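Local atomic coordinates of NADH dehydrogenase, putative (Plasmodium falciparum, PDB entry 5JWC), a protein that probably oxidises NADH through its bound FAD and passes the electrons to ubiquinone, as a type II NADH dehydrogenase of the malaria parasite. Residues G40-F43 against L44-I47; N426-Q429 against E430-L434; A208-N212 against K213-I217. One frame throughout, in Å; residues are numbered along the deposited sequence.

Interaction 1. Residues G40-F43 against L44-I47; sequences GFNF and LLNI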
loop_
_atom_site.group_PDB
_atom_site.type_symbol
_atom_site.label_atom_id
_atom_site.label_comp_id
_atom_site.label_asym_id
_atom_site.label_seq_id
_atom_site.Cartn_x
_atom_site.Cartn_y
_atom_site.Cartn_z
ATOM N N GLY A 40 14.612 16.840 10.853
ATOM C CA GLY A 40 13.762 17.874 10.288
ATOM C C GLY A 40 12.375 17.892 10.891
ATOM O O GLY A 40 11.896 18.945 11.310
ATOM N N PHE A 41 11.734 16.726 10.945
ATOM C CA PHE A 41 10.376 16.609 11.476
ATOM C C PHE A 41 10.316 16.939 12.964
ATOM O O PHE A 41 9.405 17.654 13.410
ATOM C CB PHE A 41 9.814 15.190 11.212
ATOM C CG PHE A 41 8.358 15.004 11.607
ATOM C CD1 PHE A 41 7.376 15.835 11.117
ATOM C CD2 PHE A 41 7.988 13.992 12.474
ATOM C CE1 PHE A 41 6.028 15.654 11.483
ATOM C CE2 PHE A 41 6.645 13.796 12.841
ATOM C CZ PHE A 41 5.667 14.634 12.335
ATOM N N ASN A 42 11.252 16.437 13.765
ATOM C CA ASN A 42 11.155 16.780 15.181
ATOM C C ASN A 42 11.470 18.259 15.429
ATOM O O ASN A 42 10.964 18.845 16.369
ATOM C CB ASN A 42 12.040 15.878 16.039
ATOM C CG ASN A 42 11.434 14.503 16.212
ATOM O OD1 ASN A 42 10.521 14.319 16.994
ATOM N ND2 ASN A 42 11.904 13.550 15.435
ATOM N N PHE A 43 12.269 18.871 14.573
ATOM C CA PHE A 43 12.480 20.312 14.698
ATOM C C PHE A 43 11.138 21.031 14.463
ATOM O O PHE A 43 10.748 21.938 15.216
ATOM C CB PHE A 43 13.535 20.782 13.699
ATOM C CG PHE A 43 13.940 22.236 13.872
ATOM C CD1 PHE A 43 15.097 22.569 14.569
ATOM C CD2 PHE A 43 13.177 23.256 13.316
ATOM C CE1 PHE A 43 15.499 23.918 14.716
ATOM C CE2 PHE A 43 13.550 24.601 13.461
ATOM C CZ PHE A 43 14.717 24.929 14.163
ATOM N N LEU A 44 10.448 20.618 13.401
ATOM C CA LEU A 44 9.136 21.154 13.061
ATOM C C LEU A 44 8.142 20.972 14.210
ATOM O O LEU A 44 7.360 21.872 14.510
ATOM C CB LEU A 44 8.596 20.476 11.784
ATOM C CG LEU A 44 7.285 21.019 11.199
ATOM C CD1 LEU A 44 7.568 22.314 10.415
ATOM C CD2 LEU A 44 6.559 19.977 10.313
ATOM N N LEU A 45 8.157 19.808 14.847
ATOM C CA LEU A 45 7.219 19.547 15.917
ATOM C C LEU A 45 7.388 20.523 17.075
ATOM O O LEU A 45 6.440 20.758 17.803
ATOM C CB LEU A 45 7.330 18.112 16.452
ATOM C CG LEU A 45 6.798 17.012 15.522
ATOM C CD1 LEU A 45 6.951 15.616 16.161
ATOM C CD2 LEU A 45 5.389 17.266 14.967
ATOM N N ASN A 46 8.585 21.079 17.257
ATOM C CA ASN A 46 8.857 21.897 18.450
ATOM C C ASN A 46 9.099 23.396 18.217
ATOM O O ASN A 46 9.047 24.178 19.165
ATOM C CB ASN A 46 10.061 21.313 19.209
ATOM C CG ASN A 46 10.249 21.935 20.584
ATOM O OD1 ASN A 46 9.340 21.917 21.419
ATOM N ND2 ASN A 46 11.453 22.460 20.837
ATOM N N ILE A 47 9.366 23.796 16.980
ATOM C CA ILE A 47 9.695 25.186 16.694
ATOM C C ILE A 47 8.431 26.050 16.832
ATOM O O ILE A 47 7.340 25.637 16.435
ATOM C CB ILE A 47 10.320 25.331 15.299
ATOM C CG1 ILE A 47 10.891 26.741 15.099
ATOM C CG2 ILE A 47 9.326 24.919 14.190
ATOM C CD1 ILE A 47 11.996 27.102 16.110
#
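Leu45 lies over one face of the Phe41 ring, one helical turn further on, with its CG almost above the middle: 4.2 Å from the ring centroid and 12° off the normal, a CH-pi contact. Its two methyls lie over the outer end of the ring, Leu45 CD2 3.7 Å from Phe41 CZ and CD1 by CE2. Phe41 has its CG anti to the backbone N (chi1 -174°), which sends the ring forward along the helix toward that leucine. Around this pair the ring also stacks with Phe63 and meets Phe89 edge-to-face.

Gly40 to Asn46 lie on helix 38-46, the helix of the beta-alpha-beta unit with strands 30-34 and 53-57. Gly40 fits the last glycine of a Rossmann-type GxGxxG pattern, close to the FAD and part of a magnesium site. Its carbonyl O takes the amide N of Leu44 at 3.0 Å, and Phe41 O takes that of Leu45 at 2.9 Å.

At the other end the Phe43 ring meets Ile47 at a slant, Phe43 CE2 standing 3.8 Å from Ile47 CG1; Phe43 also packs on Ile33 and Ile47 on Ile31, both of strand 30-34. Phe43 O receives two amides: Ile47 N at 2.9 Å, nearly in line with the carbonyl, and Asn46 N at 3.1 Å, well above the carbonyl plane. The end of Asn46 leads away from this turn to helix 424-440, where its ND2 bonds to Ser435 OG, while Asn42 ND2 goes back to the carbonyl of Trp38.

Interaction 2. Residues N426-Q429 against E430-L434; sequences NAKQ and EAYYL. With TRT (fragment of triton X-100), chain J.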
loop_
_atom_site.group_PDB
_atom_site.type_symbol
_atom_site.label_atom_id
_atom_site.label_comp_id
_atom_site.label_asym_id
_atom_site.label_seq_id
_atom_site.Cartn_x
_atom_site.Cartn_y
_atom_site.Cartn_z
ATOM N N ASN A 426 19.714 10.456 18.491
ATOM C CA ASN A 426 20.489 11.689 18.498
ATOM C C ASN A 426 19.876 12.764 17.597
ATOM O O ASN A 426 19.859 13.925 17.982
ATOM C CB ASN A 426 21.958 11.419 18.127
ATOM C CG ASN A 426 22.702 10.716 19.266
ATOM O OD1 ASN A 426 22.341 10.881 20.426
ATOM N ND2 ASN A 426 23.709 9.924 18.938
ATOM N N ALA A 427 19.366 12.390 16.422
ATOM C CA ALA A 427 18.715 13.381 15.561
ATOM C C ALA A 427 17.540 14.037 16.288
ATOM O O ALA A 427 17.335 15.248 16.199
ATOM C CB ALA A 427 18.253 12.745 14.230
ATOM N N LYS A 428 16.776 13.241 17.021
ATOM C CA LYS A 428 15.643 13.783 17.763
ATOM C C LYS A 428 16.094 14.712 18.889
ATOM O O LYS A 428 15.529 15.799 19.082
ATOM C CB LYS A 428 14.785 12.653 18.329
ATOM C CG LYS A 428 13.537 13.184 19.008
ATOM C CD LYS A 428 12.706 12.061 19.596
ATOM C CE LYS A 428 11.354 12.566 20.105
ATOM N NZ LYS A 428 10.573 11.458 20.745
ATOM N N GLN A 429 17.108 14.302 19.639
ATOM C CA GLN A 429 17.586 15.164 20.726
ATOM C C GLN A 429 18.194 16.471 20.193
ATOM O O GLN A 429 18.037 17.524 20.818
ATOM C CB GLN A 429 18.608 14.426 21.604
ATOM C CG GLN A 429 18.034 13.255 22.380
ATOM C CD GLN A 429 19.080 12.515 23.195
ATOM O OE1 GLN A 429 20.025 13.110 23.704
ATOM N NE2 GLN A 429 18.905 11.204 23.327
ATOM N N GLU A 430 18.896 16.402 19.064
ATOM C CA GLU A 430 19.489 17.599 18.454
ATOM C C GLU A 430 18.397 18.551 17.984
ATOM O O GLU A 430 18.531 19.790 18.077
ATOM C CB GLU A 430 20.394 17.239 17.270
ATOM C CG GLU A 430 21.725 16.587 17.638
ATOM C CD GLU A 430 22.363 15.843 16.464
ATOM O OE1 GLU A 430 22.014 16.143 15.299
ATOM O OE2 GLU A 430 23.214 14.946 16.700
ATOM N N ALA A 431 17.337 17.971 17.426
ATOM C CA ALA A 431 16.205 18.751 16.956
ATOM C C ALA A 431 15.527 19.472 18.108
ATOM O O ALA A 431 15.123 20.624 17.955
ATOM C CB ALA A 431 15.181 17.856 16.204
ATOM N N TYR A 432 15.348 18.791 19.240
ATOM C CA TYR A 432 14.690 19.417 20.369
ATOM C C TYR A 432 15.598 20.492 20.985
ATOM O O TYR A 432 15.118 21.565 21.373
ATOM C CB TYR A 432 14.252 18.380 21.408
ATOM C CG TYR A 432 12.999 17.638 20.955
ATOM C CD1 TYR A 432 12.221 18.143 19.910
ATOM C CD2 TYR A 432 12.574 16.461 21.576
ATOM C CE1 TYR A 432 11.071 17.494 19.477
ATOM C CE2 TYR A 432 11.415 15.806 21.155
ATOM C CZ TYR A 432 10.669 16.332 20.098
ATOM O OH TYR A 432 9.515 15.705 19.646
ATOM N N TYR A 433 16.893 20.191 21.080
ATOM C CA TYR A 433 17.872 21.149 21.584
ATOM C C TYR A 433 17.830 22.429 20.751
ATOM O O TYR A 433 17.711 23.529 21.293
ATOM C CB TYR A 433 19.291 20.541 21.576
ATOM C CG TYR A 433 20.415 21.557 21.568
ATOM C CD1 TYR A 433 20.906 22.099 22.759
ATOM C CD2 TYR A 433 20.988 21.971 20.372
ATOM C CE1 TYR A 433 21.947 23.039 22.750
ATOM C CE2 TYR A 433 22.018 22.905 20.353
ATOM C CZ TYR A 433 22.494 23.434 21.541
ATOM O OH TYR A 433 23.518 24.365 21.501
ATOM N N LEU A 434 17.915 22.277 19.432
ATOM C CA LEU A 434 18.111 23.417 18.560
ATOM C C LEU A 434 16.829 24.248 18.396
ATOM O O LEU A 434 16.885 25.481 18.356
ATOM C CB LEU A 434 18.623 22.963 17.206
ATOM C CG LEU A 434 18.989 24.094 16.254
ATOM C CD1 LEU A 434 20.074 24.972 16.927
ATOM C CD2 LEU A 434 19.460 23.503 14.931
HETATM C C25 TRT J . 13.400 8.916 20.701
HETATM O O24 TRT J . 13.148 8.127 19.577
HETATM C C23 TRT J . 14.374 7.710 18.979
HETATM C C22 TRT J . 14.215 6.316 18.465
HETATM O O21 TRT J . 14.572 5.370 19.512
HETATM C C20 TRT J . 14.248 4.042 19.134
HETATM C C19 TRT J . 14.970 3.046 20.033
HETATM O O18 TRT J . 14.529 3.079 21.412
HETATM C C17 TRT J . 15.443 2.413 22.272
HETATM C C16 TRT J . 14.930 2.501 23.739
HETATM O O15 TRT J . 15.259 3.782 24.354
HETATM C C12 TRT J . 14.167 4.093 25.230
HETATM C C13 TRT J . 13.801 3.127 26.204
HETATM C C14 TRT J . 12.711 3.372 27.052
HETATM C C11 TRT J . 13.445 5.277 25.091
HETATM C C10 TRT J . 12.348 5.530 25.948
HETATM C C9 TRT J . 11.985 4.578 26.930
HETATM C C6 TRT J . 10.789 4.850 27.852
HETATM C C8 TRT J . 11.222 5.672 29.092
HETATM C C7 TRT J . 9.799 5.698 27.052
HETATM C C5 TRT J . 10.045 3.469 28.105
HETATM C C1 TRT J . 9.961 2.709 29.505
HETATM C C2 TRT J . 11.325 2.470 30.184
HETATM C C4 TRT J . 8.944 3.388 30.434
HETATM C C3 TRT J . 9.400 1.325 29.224
#
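Asn426 O accepts the amide N of Glu430 at 2.9 Å, with an N-H...O angle of 161°, and the aliphatic part of the glutamate folds back over the same carbonyl, Glu430 CG coming to 3.3 Å from Asn426 O. The glutamate's CG stands beside its own backbone N (chi1 -72°), and the extended chain then runs back past Asn426, bringing OE2 to 4.0 Å from Asn426 CB. Its carboxylate is held beyond the helix: OE2 forms a salt bridge with Lys344 and OE1 takes the backbone N of Gly341, so its rotation is fixed by two different partners. Asn426 ND2 bonds in turn to Thr421 O.

These residues lie on helix 424-440, which packs against helix 38-46 of the FAD-binding Rossmann unit and brings Ala427 into contact with the FAD. Regular i to i+4 bonds carry the turns, as where Tyr432 N meets Lys428 O at 3.0 Å.

On another flank Lys428 and Tyr432 are set obliquely. The lysine is fully extended, its CG anti to the backbone N (chi1 -175°), and its methylene CE comes within 3.4 Å of Tyr432 CE2 and 3.7 Å of the phenolic OH. The same chain also touches the Triton X-100 fragment, Lys428 CD lying 3.4 Å from its terminal carbon C25, so the lysine's aliphatic stem runs between detergent and tyrosine. Further round, the ring end of Tyr433 leads away from the preceding turn; its OH bonds to Pro451 O and its ring meets Phe453 edge-to-face.

Interaction 3. Residues A208-N212 against K213-I217; sequences ADFIN and KEVKI. With 4W0 (5-fluoro-3-methyl-2-{4-[4-(trifluoromethoxy)benzyl]phenyl}quinolin-4(1H)-one), chain M.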
loop_
_atom_site.group_PDB
_atom_site.type_symbol
_atom_site.label_atom_id
_atom_site.label_comp_id
_atom_site.label_asym_id
_atom_site.label_seq_id
_atom_site.Cartn_x
_atom_site.Cartn_y
_atom_site.Cartn_z
ATOM N N ALA A 208 12.302 -14.813 9.214
ATOM C CA ALA A 208 12.307 -16.151 9.804
ATOM C C ALA A 208 10.960 -16.451 10.444
ATOM O O ALA A 208 10.432 -17.555 10.280
ATOM C CB ALA A 208 13.446 -16.303 10.840
ATOM N N ASP A 209 10.395 -15.475 11.157
ATOM C CA ASP A 209 9.075 -15.646 11.765
ATOM C C ASP A 209 7.987 -15.839 10.698
ATOM O O ASP A 209 7.165 -16.751 10.788
ATOM C CB ASP A 209 8.697 -14.453 12.632
ATOM C CG ASP A 209 9.532 -14.345 13.912
ATOM O OD1 ASP A 209 10.291 -15.281 14.262
ATOM O OD2 ASP A 209 9.409 -13.293 14.572
ATOM N N PHE A 210 7.986 -14.957 9.706
ATOM C CA PHE A 210 7.032 -15.027 8.598
ATOM C C PHE A 210 7.082 -16.429 7.933
ATOM O O PHE A 210 6.053 -17.102 7.770
ATOM C CB PHE A 210 7.343 -13.909 7.593
ATOM C CG PHE A 210 6.280 -13.693 6.550
ATOM C CD1 PHE A 210 4.976 -14.086 6.771
ATOM C CD2 PHE A 210 6.592 -13.083 5.346
ATOM C CE1 PHE A 210 3.986 -13.882 5.802
ATOM C CE2 PHE A 210 5.611 -12.887 4.373
ATOM C CZ PHE A 210 4.305 -13.292 4.610
ATOM N N ILE A 211 8.287 -16.857 7.573
ATOM C CA ILE A 211 8.529 -18.164 6.959
ATOM C C ILE A 211 8.038 -19.333 7.829
ATOM O O ILE A 211 7.358 -20.254 7.337
ATOM C CB ILE A 211 10.035 -18.315 6.628
ATOM C CG1 ILE A 211 10.387 -17.346 5.491
ATOM C CG2 ILE A 211 10.388 -19.738 6.207
ATOM C CD1 ILE A 211 11.873 -17.079 5.315
ATOM N N ASN A 212 8.347 -19.272 9.123
ATOM C CA ASN A 212 7.941 -20.316 10.054
ATOM C C ASN A 212 6.468 -20.317 10.407
ATOM O O ASN A 212 5.973 -21.295 10.945
ATOM C CB ASN A 212 8.750 -20.213 11.343
ATOM C CG ASN A 212 10.108 -20.857 11.215
ATOM O OD1 ASN A 212 10.255 -21.857 10.519
ATOM N ND2 ASN A 212 11.110 -20.281 11.862
ATOM N N LYS A 213 5.765 -19.220 10.149
ATOM C CA LYS A 213 4.353 -19.187 10.507
ATOM C C LYS A 213 3.432 -19.168 9.281
ATOM O O LYS A 213 3.005 -20.216 8.817
ATOM C CB LYS A 213 4.050 -17.992 11.400
ATOM C CG LYS A 213 2.674 -18.083 12.058
ATOM C CD LYS A 213 2.380 -16.883 12.925
ATOM C CE LYS A 213 1.166 -17.124 13.815
ATOM N NZ LYS A 213 0.908 -15.955 14.709
ATOM N N GLU A 214 3.132 -17.981 8.759
ATOM C CA GLU A 214 2.152 -17.864 7.685
ATOM C C GLU A 214 2.604 -18.561 6.403
ATOM O O GLU A 214 1.796 -19.194 5.733
ATOM C CB GLU A 214 1.839 -16.387 7.398
ATOM C CG GLU A 214 1.076 -15.680 8.536
ATOM C CD GLU A 214 1.989 -15.063 9.588
ATOM O OE1 GLU A 214 3.228 -15.286 9.540
ATOM O OE2 GLU A 214 1.457 -14.342 10.465
ATOM N N VAL A 215 3.883 -18.462 6.074
ATOM C CA VAL A 215 4.391 -19.057 4.847
ATOM C C VAL A 215 4.335 -20.583 4.942
ATOM O O VAL A 215 3.897 -21.258 4.005
ATOM C CB VAL A 215 5.827 -18.586 4.535
ATOM C CG1 VAL A 215 6.389 -19.355 3.347
ATOM C CG2 VAL A 215 5.838 -17.086 4.249
ATOM N N LYS A 216 4.740 -21.115 6.092
ATOM C CA LYS A 216 4.706 -22.552 6.313
ATOM C C LYS A 216 3.269 -23.079 6.139
ATOM O O LYS A 216 3.055 -24.143 5.576
ATOM C CB LYS A 216 5.250 -22.903 7.703
ATOM C CG LYS A 216 5.447 -24.413 7.940
ATOM C CD LYS A 216 5.875 -24.707 9.379
ATOM C CE LYS A 216 6.573 -26.071 9.479
ATOM N NZ LYS A 216 6.843 -26.453 10.892
ATOM N N ILE A 217 2.295 -22.303 6.602
ATOM C CA ILE A 217 0.884 -22.658 6.494
ATOM C C ILE A 217 0.359 -22.541 5.064
ATOM O O ILE A 217 -0.290 -23.462 4.560
ATOM C CB ILE A 217 0.045 -21.780 7.443
ATOM C CG1 ILE A 217 0.343 -22.175 8.891
ATOM C CG2 ILE A 217 -1.443 -21.909 7.155
ATOM C CD1 ILE A 217 -0.219 -21.208 9.913
HETATM C C1 4W0 M . 8.475 -7.328 16.602
HETATM C C2 4W0 M . 8.147 -8.587 16.072
HETATM C C3 4W0 M . 7.382 -9.493 16.827
HETATM C C4 4W0 M . 6.939 -9.161 18.119
HETATM C C5 4W0 M . 7.263 -7.904 18.648
HETATM C C6 4W0 M . 8.021 -6.991 17.903
HETATM O O1 4W0 M . 8.260 -21.595 15.112
HETATM C C7 4W0 M . 6.118 -10.140 18.915
HETATM C C8 4W0 M . 5.800 -11.444 18.356
HETATM C C9 4W0 M . 6.275 -11.780 16.995
HETATM C C10 4W0 M . 6.045 -13.107 16.307
HETATM C C11 4W0 M . 6.568 -14.281 16.852
HETATM C C12 4W0 M . 6.407 -15.504 16.210
HETATM C C13 4W0 M . 5.741 -15.511 15.004
HETATM C C14 4W0 M . 5.254 -14.361 14.447
HETATM C C15 4W0 M . 5.411 -13.148 15.082
HETATM O O2 4W0 M . 5.724 -9.855 20.026
HETATM N N 4W0 M . 7.055 -10.824 16.254
HETATM C C16 4W0 M . 5.479 -16.739 14.185
HETATM C C17 4W0 M . 6.257 -18.000 14.446
HETATM C C18 4W0 M . 7.646 -18.002 14.432
HETATM C C19 4W0 M . 8.317 -19.202 14.663
HETATM C C20 4W0 M . 7.590 -20.379 14.870
HETATM C C21 4W0 M . 6.199 -20.369 14.869
HETATM C C22 4W0 M . 5.536 -19.177 14.648
HETATM C C23 4W0 M . 4.976 -12.411 19.173
HETATM F F1 4W0 M . 6.839 -7.580 19.871
HETATM C C24 4W0 M . 8.616 -21.845 16.450
HETATM F F2 4W0 M . 9.515 -20.930 16.821
HETATM F F3 4W0 M . 9.168 -23.066 16.546
HETATM F F4 4W0 M . 7.517 -21.763 17.214
#
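Val215 CG2 sits squarely over one face of the Phe210 ring, 3.9 Å from its centroid and only 5° off the normal, while Glu214 OE1 comes to the ring edge, in its plane, at 3.5 Å from Phe210 CD1. This is the tight side: Phe168 and Leu169 of helix 158-174 pack on the same ring, and Glu214 OE1 is salt-bridged to Arg517. With chi1 at -168° the ring stands beside its own carbonyl carbon and reaches both residues of the next turn.

Phe210 O is gripped from opposite faces of its plane, by Val215 N at 3.1 Å in an almost straight bond and by Lys213 N at 3.2 Å.

The solvent side carries Lys216, extended and exposed. A third flank is closely covered by the quinolone inhibitor: Lys213 lies along it with CD 3.3 Å from the benzylic carbon C16, Asn212 CB touches the trifluoromethoxyphenyl ring at C19, 3.5 Å away, and Asp209, held by Tyr463 and Asn466, flanks the middle phenyl ring. The bond from Val215 back five residues to Phe210 marks a pi-type turn in helix 198-218, here beside a pocket for RYL-552.

Interactions 1 and 2 lie side by side, their centres 9 Å apart, on two helices packed together near the FAD: Asn42 of helix 38-46 meets Ala431 and Lys428 of helix 424-440, and its OD1 probably hydrogen-bonds to Tyr432 OH at 3.2 Å. Interaction 1 is the buried, mostly aromatic and aliphatic one; interaction 2 is only partly buried and more polar, with the Glu430 carboxylate and other polar ends tied to other parts of the chain and a detergent at its flank. Interaction 3, about 39 Å from both between centres, is mostly buried but has Lys216 and Ile217 exposed. It too sets an aliphatic group over a phenylalanine face, but across a widened helical turn, with an inhibitor alongside.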